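Local coordinates for protein protease LasA (Pseudomonas aeruginosa, PDB 3IT5) that cleaves the pentaglycine cross-links of staphylococcal peptidoglycan and takes part in elastin breakdown, as a secreted zinc metallopeptidase of the M23 family, at residues Asp36-Tyr39 / Asp40-Arg43. Numbering follows the deposited sequence.
With ZN (zinc ion), chain E.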
# COMPACT_ATOMS: atom_id res chain seq x y z
N ASP A 36 2.39 -4.22 3.75
CA ASP A 36 1.04 -4.75 3.76
C ASP A 36 0.19 -3.97 4.75
O ASP A 36 0.72 -3.35 5.67
CB ASP A 36 1.04 -6.24 4.11
CG ASP A 36 1.93 -7.05 3.20
OD1 ASP A 36 2.01 -6.75 1.99
OD2 ASP A 36 2.57 -8.01 3.69
N ALA A 37 -1.12 -4.01 4.55
CA ALA A 37 -2.06 -3.34 5.43
C ALA A 37 -3.40 -4.05 5.39
O ALA A 37 -3.87 -4.48 4.34
CB ALA A 37 -2.21 -1.87 5.06
N SER A 38 -4.01 -4.18 6.57
CA SER A 38 -5.32 -4.77 6.70
C SER A 38 -6.00 -4.11 7.89
O SER A 38 -5.35 -3.82 8.90
CB SER A 38 -5.19 -6.28 6.93
OG SER A 38 -6.46 -6.90 7.01
N TYR A 39 -7.31 -3.88 7.77
CA TYR A 39 -8.07 -3.31 8.88
C TYR A 39 -7.84 -4.10 10.17
O TYR A 39 -7.45 -3.52 11.18
CB TYR A 39 -9.57 -3.21 8.56
CG TYR A 39 -10.43 -3.05 9.80
CD1 TYR A 39 -10.40 -1.87 10.54
CD2 TYR A 39 -11.25 -4.08 10.25
CE1 TYR A 39 -11.16 -1.72 11.70
CE2 TYR A 39 -12.02 -3.95 11.40
CZ TYR A 39 -11.98 -2.76 12.12
OH TYR A 39 -12.74 -2.61 13.26
N ASP A 40 -8.06 -5.42 10.11
CA ASP A 40 -8.02 -6.27 11.30
C ASP A 40 -7.11 -7.50 11.23
O ASP A 40 -6.95 -8.19 12.24
CB ASP A 40 -9.45 -6.70 11.71
CG ASP A 40 -10.27 -7.23 10.53
OD1 ASP A 40 -9.74 -7.32 9.40
OD2 ASP A 40 -11.46 -7.54 10.74
N TRP A 41 -6.50 -7.76 10.07
CA TRP A 41 -5.65 -8.95 9.83
C TRP A 41 -6.32 -10.29 10.22
O TRP A 41 -5.80 -11.02 11.07
CB TRP A 41 -4.27 -8.80 10.49
CG TRP A 41 -3.36 -7.85 9.77
CD1 TRP A 41 -3.22 -6.51 9.99
CD2 TRP A 41 -2.45 -8.17 8.70
NE1 TRP A 41 -2.29 -5.98 9.13
CE2 TRP A 41 -1.80 -6.98 8.33
CE3 TRP A 41 -2.13 -9.36 8.02
CZ2 TRP A 41 -0.85 -6.93 7.31
CZ3 TRP A 41 -1.17 -9.31 7.01
CH2 TRP A 41 -0.55 -8.10 6.66
N PRO A 42 -7.45 -10.62 9.58
CA PRO A 42 -8.28 -11.72 10.05
C PRO A 42 -7.99 -13.04 9.33
O PRO A 42 -7.01 -13.14 8.58
CB PRO A 42 -9.68 -11.24 9.68
CG PRO A 42 -9.47 -10.50 8.38
CD PRO A 42 -8.03 -10.01 8.36
N ARG A 43 -8.83 -14.04 9.57
CA ARG A 43 -8.77 -15.31 8.85
C ARG A 43 -9.41 -15.15 7.47
O ARG A 43 -10.15 -14.19 7.23
CB ARG A 43 -9.52 -16.39 9.63
CG ARG A 43 -8.90 -17.76 9.52
CD ARG A 43 -9.93 -18.86 9.36
NE ARG A 43 -9.37 -19.98 8.60
CZ ARG A 43 -9.25 -21.24 9.05
NH1 ARG A 43 -9.66 -21.58 10.27
NH2 ARG A 43 -8.73 -22.16 8.25
ZN ZN E . 3.36 -7.95 1.01
O HOH W 1 2.16 -9.66 0.87
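Trp41 folds back along the strand it has just left, and its indole lies over Ser38. Ser38 CB sits 3.5 Å from the centroid of the five-membered ring, almost on the ring normal, a CH-pi contact made squarely over one face. Further along, the six-membered ring reaches Asp36: Trp41 CH2 comes within 3.5 Å of Asp36 CB, which meets the indole at its edge, near the ring plane. The serine works at both ends of its short side chain. Its OG is turned anti to the backbone N (chi1 -177°), toward the turn. There it accepts a hydrogen bond from Trp41 N, 3.2 Å from Ser38 OG and bent to 143° at the hydrogen, which ties the turn to the strand end; Tyr102 OH and Pro119 O make weak further hydrogen bonds with the same oxygen. At the bend itself, Asp40 CG lies 3.3 Å from CD2 of the Tyr39 ring, the carboxylate plane turned 48° from that of the ring.

Beyond the methylene touched by the indole, Asp36 OD1 binds the catalytic zinc at 2.0 Å. His23, His122 and a water, 2.1 Å from the metal, complete its coordination. The tryptophan thus packs directly against the base of a metal ligand. Its NE1 donates to Gln18 O, which helps to set the rotation of the indole, while Phe172 meets the ring edge-to-face and His120, the probable proton donor or acceptor, lies close to parallel with it. Strand 34-38 runs antiparallel between strands 16-19 and 121-127, so this turn leaves the sheet right beside the active site and opens the loop leading to strand 50-52.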